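Local coordinates for protein 6-carboxyhexanoate--coa ligase (Bacillus subtilis, PDB 5FLG) that is a CoA ligase of the 6-carboxyhexanoate--CoA ligase family, a mixed alpha/beta enzyme modelled here with magnesium, phosphoaminophosphonic acid-adenylate ester and pimelic acid, at residues V69-P78 with K247-H258. Sequence-based numbering, arbitrary orientation.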
ATOM      1  N   VAL A  69       5.889   4.730 -13.464  1.00 33.43           N
ATOM      2  CA  VAL A  69       6.371   3.812 -14.484  1.00 35.82           C
ATOM      3  C   VAL A  69       7.428   4.480 -15.360  1.00 38.51           C
ATOM      4  O   VAL A  69       7.179   5.517 -15.970  1.00 30.07           O
ATOM      5  CB  VAL A  69       5.201   3.307 -15.331  1.00 36.51           C
ATOM      6  CG1 VAL A  69       5.678   2.326 -16.389  1.00 39.67           C
ATOM      7  CG2 VAL A  69       4.193   2.642 -14.415  1.00 35.84           C
ATOM      8  N   HIS A  70       8.575   3.818 -15.502  1.00 34.72           N
ATOM      9  CA  HIS A  70       9.656   4.390 -16.281  1.00 39.13           C
ATOM     10  C   HIS A  70       9.691   3.893 -17.722  1.00 38.36           C
ATOM     11  O   HIS A  70      10.127   4.607 -18.597  1.00 44.35           O
ATOM     12  CB  HIS A  70      10.997   4.152 -15.585  1.00 46.40           C
ATOM     13  CG  HIS A  70      11.107   4.849 -14.267  1.00 50.28           C
ATOM     14  ND1 HIS A  70      11.240   6.217 -14.161  1.00 50.84           N
ATOM     15  CD2 HIS A  70      10.952   4.388 -13.001  1.00 56.55           C
ATOM     16  CE1 HIS A  70      11.209   6.564 -12.885  1.00 55.89           C
ATOM     17  NE2 HIS A  70      11.030   5.474 -12.161  1.00 54.45           N
ATOM     18  N   GLU A  71       9.118   2.732 -17.987  1.00 40.47           N
ATOM     19  CA  GLU A  71       9.093   2.170 -19.335  1.00 41.54           C
ATOM     20  C   GLU A  71       8.088   2.978 -20.142  1.00 43.92           C
ATOM     21  O   GLU A  71       7.109   3.515 -19.583  1.00 35.50           O
ATOM     22  CB  GLU A  71       8.687   0.690 -19.291  1.00 49.03           C
ATOM     23  CG  GLU A  71       9.639  -0.231 -18.505  1.00 52.29           C
ATOM     24  CD  GLU A  71       9.613  -0.028 -16.989  1.00 61.11           C
ATOM     25  OE1 GLU A  71       8.535   0.256 -16.406  1.00 57.04           O
ATOM     26  OE2 GLU A  71      10.698  -0.102 -16.370  1.00 68.94           O
ATOM     27  N   SER A  72       8.306   3.093 -21.444  1.00 38.72           N
ATOM     28  CA  SER A  72       7.386   3.877 -22.268  1.00 43.64           C
ATOM     29  C   SER A  72       6.107   3.071 -22.528  1.00 38.76           C
ATOM     30  O   SER A  72       6.151   1.839 -22.596  1.00 30.58           O
ATOM     31  CB  SER A  72       8.038   4.260 -23.597  1.00 51.80           C
ATOM     32  OG  SER A  72       8.478   3.079 -24.233  1.00 55.69           O
ATOM     33  N   ILE A  73       4.966   3.771 -22.523  1.00 31.96           N
ATOM     34  CA  ILE A  73       3.665   3.146 -22.605  1.00 32.37           C
ATOM     35  C   ILE A  73       3.380   2.775 -24.030  1.00 29.60           C
ATOM     36  O   ILE A  73       3.613   3.535 -24.931  1.00 32.78           O
ATOM     37  CB  ILE A  73       2.536   4.127 -22.182  1.00 38.24           C
ATOM     38  CG1 ILE A  73       2.889   4.824 -20.875  1.00 38.24           C
ATOM     39  CG2 ILE A  73       1.211   3.406 -22.034  1.00 44.03           C
ATOM     40  CD1 ILE A  73       3.269   3.898 -19.757  1.00 37.24           C
ATOM     41  N   LYS A  74       2.715   1.664 -24.215  1.00 30.38           N
ATOM     42  CA  LYS A  74       2.306   1.244 -25.521  1.00 33.35           C
ATOM     43  C   LYS A  74       0.806   1.211 -25.494  1.00 29.77           C
ATOM     44  O   LYS A  74       0.222   0.611 -24.581  1.00 32.76           O
ATOM     45  CB  LYS A  74       2.828  -0.162 -25.794  1.00 32.52           C
ATOM     46  CG  LYS A  74       2.230  -0.788 -27.039  1.00 37.24           C
ATOM     47  CD  LYS A  74       2.478   0.075 -28.264  1.00 39.66           C
ATOM     48  CE  LYS A  74       1.973  -0.627 -29.513  1.00 43.72           C
ATOM     49  NZ  LYS A  74       2.784  -0.267 -30.714  1.00 41.78           N
ATOM     50  N   THR A  75       0.216   1.590 -26.615  1.00 28.01           N
ATOM     51  CA  THR A  75      -1.232   1.632 -26.744  1.00 35.69           C
ATOM     52  C   THR A  75      -1.640   0.632 -27.786  1.00 31.07           C
ATOM     53  O   THR A  75      -1.165   0.709 -28.880  1.00 32.27           O
ATOM     54  CB  THR A  75      -1.676   3.061 -27.155  1.00 34.35           C
ATOM     55  OG1 THR A  75      -1.385   3.944 -26.080  1.00 33.70           O
ATOM     56  CG2 THR A  75      -3.123   3.136 -27.464  1.00 37.27           C
ATOM     57  N   ILE A  76      -2.635  -0.189 -27.471  1.00 27.31           N
ATOM     58  CA  ILE A  76      -3.178  -1.195 -28.362  1.00 27.16           C
ATOM     59  C   ILE A  76      -4.684  -1.160 -28.397  1.00 29.96           C
ATOM     60  O   ILE A  76      -5.334  -0.573 -27.517  1.00 32.82           O
ATOM     61  CB  ILE A  76      -2.770  -2.609 -27.933  1.00 30.21           C
ATOM     62  CG1 ILE A  76      -3.239  -2.894 -26.522  1.00 32.04           C
ATOM     63  CG2 ILE A  76      -1.261  -2.813 -28.036  1.00 36.04           C
ATOM     64  CD1 ILE A  76      -3.072  -4.330 -26.097  1.00 28.79           C
ATOM     65  N   GLN A  77      -5.233  -1.736 -29.455  1.00 28.25           N
ATOM     66  CA  GLN A  77      -6.644  -2.040 -29.573  1.00 31.82           C
ATOM     67  C   GLN A  77      -7.083  -3.194 -28.697  1.00 33.04           C
ATOM     68  O   GLN A  77      -6.285  -4.053 -28.365  1.00 27.42           O
ATOM     69  CB  GLN A  77      -6.991  -2.430 -31.008  1.00 37.10           C
ATOM     70  CG  GLN A  77      -6.715  -1.350 -32.029  1.00 39.97           C
ATOM     71  CD  GLN A  77      -7.833  -0.331 -32.120  1.00 45.47           C
ATOM     72  OE1 GLN A  77      -7.560   0.849 -32.125  1.00 54.96           O
ATOM     73  NE2 GLN A  77      -9.092  -0.784 -32.226  1.00 43.79           N
ATOM     74  N   PRO A  78      -8.329  -3.121 -28.187  1.00 30.34           N
ATOM     75  CA  PRO A  78      -8.902  -4.272 -27.537  1.00 29.98           C
ATOM     76  C   PRO A  78      -9.081  -5.373 -28.559  1.00 30.15           C
ATOM     77  O   PRO A  78      -9.259  -5.111 -29.737  1.00 27.01           O
ATOM     78  CB  PRO A  78     -10.260  -3.763 -27.023  1.00 30.65           C
ATOM     79  CG  PRO A  78     -10.623  -2.686 -27.988  1.00 29.96           C
ATOM     80  CD  PRO A  78      -9.315  -2.035 -28.385  1.00 31.20           C
ATOM     81  N   LYS A 247       5.264  -6.212 -15.788  1.00 35.35           N
ATOM     82  CA  LYS A 247       5.945  -4.913 -15.890  1.00 40.20           C
ATOM     83  C   LYS A 247       5.709  -4.074 -17.157  1.00 38.32           C
ATOM     84  O   LYS A 247       6.002  -2.871 -17.179  1.00 46.42           O
ATOM     85  CB  LYS A 247       7.437  -5.096 -15.680  1.00 45.28           C
ATOM     86  CG  LYS A 247       7.772  -5.631 -14.297  1.00 50.73           C
ATOM     87  CD  LYS A 247       7.341  -4.649 -13.215  1.00 57.54           C
ATOM     88  CE  LYS A 247       8.402  -4.495 -12.138  1.00 64.31           C
ATOM     89  NZ  LYS A 247       8.310  -5.605 -11.155  1.00 65.66           N
ATOM     90  N   GLN A 248       5.168  -4.681 -18.202  1.00 37.53           N
ATOM     91  CA  GLN A 248       5.046  -3.988 -19.480  1.00 40.65           C
ATOM     92  C   GLN A 248       3.764  -3.132 -19.522  1.00 35.72           C
ATOM     93  O   GLN A 248       2.680  -3.639 -19.308  1.00 36.07           O
ATOM     94  CB  GLN A 248       5.040  -5.008 -20.597  1.00 43.71           C
ATOM     95  CG  GLN A 248       5.089  -4.425 -21.995  1.00 52.60           C
ATOM     96  CD  GLN A 248       4.314  -5.289 -22.983  1.00 57.52           C
ATOM     97  OE1 GLN A 248       3.320  -5.931 -22.614  1.00 54.16           O
ATOM     98  NE2 GLN A 248       4.770  -5.325 -24.234  1.00 65.37           N
ATOM     99  N   PRO A 249       3.911  -1.815 -19.693  1.00 31.83           N
ATOM    100  CA  PRO A 249       2.734  -0.975 -19.513  1.00 32.97           C
ATOM    101  C   PRO A 249       1.913  -0.844 -20.783  1.00 31.36           C
ATOM    102  O   PRO A 249       2.448  -0.622 -21.863  1.00 35.03           O
ATOM    103  CB  PRO A 249       3.306   0.376 -19.073  1.00 35.65           C
ATOM    104  CG  PRO A 249       4.731   0.375 -19.494  1.00 35.55           C
ATOM    105  CD  PRO A 249       5.171  -1.049 -19.662  1.00 32.96           C
ATOM    106  N   ILE A 250       0.610  -1.038 -20.648  1.00 29.54           N
ATOM    107  CA  ILE A 250      -0.291  -1.105 -21.757  1.00 29.60           C
ATOM    108  C   ILE A 250      -1.492  -0.202 -21.464  1.00 32.56           C
ATOM    109  O   ILE A 250      -2.073  -0.264 -20.383  1.00 28.57           O
ATOM    110  CB  ILE A 250      -0.773  -2.533 -21.949  1.00 31.28           C
ATOM    111  CG1 ILE A 250       0.399  -3.433 -22.407  1.00 37.99           C
ATOM    112  CG2 ILE A 250      -1.861  -2.581 -22.992  1.00 29.49           C
ATOM    113  CD1 ILE A 250       0.670  -3.344 -23.889  1.00 35.54           C
ATOM    114  N   LEU A 251      -1.834   0.645 -22.419  1.00 30.75           N
ATOM    115  CA  LEU A 251      -3.138   1.309 -22.417  1.00 33.19           C
ATOM    116  C   LEU A 251      -3.967   0.811 -23.575  1.00 30.06           C
ATOM    117  O   LEU A 251      -3.451   0.616 -24.675  1.00 29.80           O
ATOM    118  CB  LEU A 251      -2.983   2.814 -22.541  1.00 30.90           C
ATOM    119  CG  LEU A 251      -2.436   3.523 -21.319  1.00 33.49           C
ATOM    120  CD1 LEU A 251      -2.221   5.006 -21.623  1.00 37.30           C
ATOM    121  CD2 LEU A 251      -3.344   3.351 -20.111  1.00 34.24           C
ATOM    122  N   ILE A 252      -5.247   0.567 -23.325  1.00 26.21           N
ATOM    123  CA  ILE A 252      -6.153   0.188 -24.380  1.00 25.42           C
ATOM    124  C   ILE A 252      -6.775   1.464 -24.989  1.00 29.68           C
ATOM    125  O   ILE A 252      -7.277   2.332 -24.282  1.00 33.58           O
ATOM    126  CB  ILE A 252      -7.259  -0.710 -23.855  1.00 28.98           C
ATOM    127  CG1 ILE A 252      -6.672  -1.900 -23.116  1.00 29.43           C
ATOM    128  CG2 ILE A 252      -8.160  -1.131 -24.988  1.00 29.68           C
ATOM    129  CD1 ILE A 252      -5.835  -2.809 -23.995  1.00 29.32           C
ATOM    130  N   GLU A 253      -6.755   1.575 -26.305  1.00 35.18           N
ATOM    131  CA  GLU A 253      -7.481   2.634 -26.973  1.00 35.73           C
ATOM    132  C   GLU A 253      -8.134   2.042 -28.182  1.00 39.79           C
ATOM    133  O   GLU A 253      -7.458   1.572 -29.103  1.00 34.46           O
ATOM    134  CB  GLU A 253      -6.568   3.777 -27.394  1.00 42.55           C
ATOM    135  CG  GLU A 253      -7.361   4.995 -27.844  1.00 54.63           C
ATOM    136  CD  GLU A 253      -6.568   5.964 -28.703  1.00 63.94           C
ATOM    137  OE1 GLU A 253      -5.383   6.227 -28.383  1.00 66.54           O
ATOM    138  OE2 GLU A 253      -7.168   6.505 -29.665  1.00 72.28           O
ATOM    139  N   TRP A 254      -9.458   1.999 -28.153  1.00 30.92           N
ATOM    140  CA  TRP A 254     -10.189   1.529 -29.303  1.00 33.06           C
ATOM    141  C   TRP A 254     -10.380   2.663 -30.307  1.00 36.89           C
ATOM    142  O   TRP A 254     -10.689   3.775 -29.922  1.00 33.42           O
ATOM    143  CB  TRP A 254     -11.508   1.003 -28.864  1.00 34.11           C
ATOM    144  CG  TRP A 254     -12.451   0.786 -29.974  1.00 39.54           C
ATOM    145  CD1 TRP A 254     -12.447  -0.248 -30.844  1.00 42.40           C
ATOM    146  CD2 TRP A 254     -13.580   1.595 -30.305  1.00 44.90           C
ATOM    147  NE1 TRP A 254     -13.500  -0.131 -31.712  1.00 47.74           N
ATOM    148  CE2 TRP A 254     -14.224   0.983 -31.387  1.00 46.30           C
ATOM    149  CE3 TRP A 254     -14.136   2.755 -29.757  1.00 48.45           C
ATOM    150  CZ2 TRP A 254     -15.410   1.470 -31.923  1.00 42.93           C
ATOM    151  CZ3 TRP A 254     -15.298   3.256 -30.313  1.00 48.48           C
ATOM    152  CH2 TRP A 254     -15.905   2.624 -31.404  1.00 47.44           C
ATOM    153  N   GLU A 255     -10.002   2.423 -31.554  1.00 37.00           N
ATOM    154  CA  GLU A 255     -10.117   3.431 -32.617  1.00 43.21           C
ATOM    155  C   GLU A 255     -11.437   3.300 -33.323  1.00 42.91           C
ATOM    156  O   GLU A 255     -11.646   2.361 -34.099  1.00 41.20           O
ATOM    157  CB  GLU A 255      -9.004   3.240 -33.656  1.00 53.28           C
ATOM    158  CG  GLU A 255      -7.609   3.220 -33.061  1.00 54.26           C
ATOM    159  CD  GLU A 255      -6.931   4.570 -33.098  1.00 65.57           C
ATOM    160  OE1 GLU A 255      -6.857   5.161 -34.198  1.00 76.25           O
ATOM    161  OE2 GLU A 255      -6.435   5.017 -32.040  1.00 76.53           O
ATOM    162  N   GLU A 256     -12.329   4.229 -33.042  1.00 51.82           N
ATOM    163  CA  GLU A 256     -13.626   4.250 -33.656  1.00 55.77           C
ATOM    164  C   GLU A 256     -13.390   4.392 -35.139  1.00 52.53           C
ATOM    165  O   GLU A 256     -14.082   3.827 -35.942  1.00 47.99           O
ATOM    166  CB  GLU A 256     -14.433   5.421 -33.107  1.00 65.11           C
ATOM    167  CG  GLU A 256     -15.495   5.966 -34.037  1.00 74.86           C
ATOM    168  CD  GLU A 256     -16.636   6.651 -33.312  1.00 87.66           C
ATOM    169  OE1 GLU A 256     -17.136   6.095 -32.312  1.00 94.30           O
ATOM    170  OE2 GLU A 256     -17.036   7.737 -33.757  1.00 90.22           O
ATOM    171  N   ASP A 257     -12.374   5.157 -35.466  1.00 53.36           N
ATOM    172  CA  ASP A 257     -12.095   5.528 -36.812  1.00 73.50           C
ATOM    173  C   ASP A 257     -11.886   4.288 -37.666  1.00 80.74           C
ATOM    174  O   ASP A 257     -12.352   4.292 -38.784  1.00 90.75           O
ATOM    175  CB  ASP A 257     -10.956   6.561 -36.895  1.00 68.94           C
ATOM    176  CG  ASP A 257     -11.435   7.972 -36.557  1.00 78.16           C
ATOM    177  OD1 ASP A 257     -12.645   8.240 -36.669  1.00 77.39           O
ATOM    178  OD2 ASP A 257     -10.615   8.814 -36.161  1.00 81.90           O
ATOM    179  N   HIS A 258     -11.287   3.214 -37.136  1.00 71.26           N
ATOM    180  CA  HIS A 258     -11.054   2.026 -37.931  1.00 68.01           C
ATOM    181  C   HIS A 258     -12.363   1.249 -38.089  1.00 71.99           C
ATOM    182  O   HIS A 258     -12.407   0.030 -38.069  1.00 69.15           O
ATOM    183  CB  HIS A 258     -10.093   1.090 -37.209  1.00 59.08           C
ATOM    184  CG  HIS A 258      -8.728   1.623 -37.020  1.00 64.43           C
ATOM    185  ND1 HIS A 258      -7.686   0.829 -36.609  1.00 69.61           N
ATOM    186  CD2 HIS A 258      -8.223   2.862 -37.172  1.00 62.89           C
ATOM    187  CE1 HIS A 258      -6.597   1.561 -36.503  1.00 66.58           C
ATOM    188  NE2 HIS A 258      -6.898   2.799 -36.840  1.00 67.21           N
TER
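With CG1 of I76 wedged between its own backbone N and carbonyl carbon (chi1 58°) and chi2 extended, the branch reaches across to two isoleucines: CG1 lies 3.6 Å from I252 CD1, and CD1 lies 3.8 Å from I250 CG2, which is set anti to its backbone N. The three belong to one face of a small parallel sheet in which edge strand 74-76 runs beside central strand 250-252; strand 150-151 flanks the other side, and R184 of helix 170-184 touches I76. The parallel ladder zigzags: K74 N donates to P249 O, L251 N to K74 O, I76 N to L251 O and E253 N to I76 O, the last the shortest at 2.8 Å. I250 CA and I252 CA also approach K74 O and I76 O, and T75 CA approaches L251 O, as CA-H...O contacts. T75 and L251 point to the opposite face; beside them T75 CG2 packs 3.5 Å from E253 CB and I73 CG2 meets L251 CG, with F8 of strand 8-17 touching both I73 and L251. Ahead of the strands, the P249 ring fits among V69, E71 and I73, its CB 3.6 Å from I73 CD1. E71 OE1 forms a salt bridge with R149 NH1, which also hydrogen-bonds K247 O. Beyond the strands, P78 spans I252 and W254, its CD 3.7 Å from I252 CG2 and 3.8 Å from W254 CB.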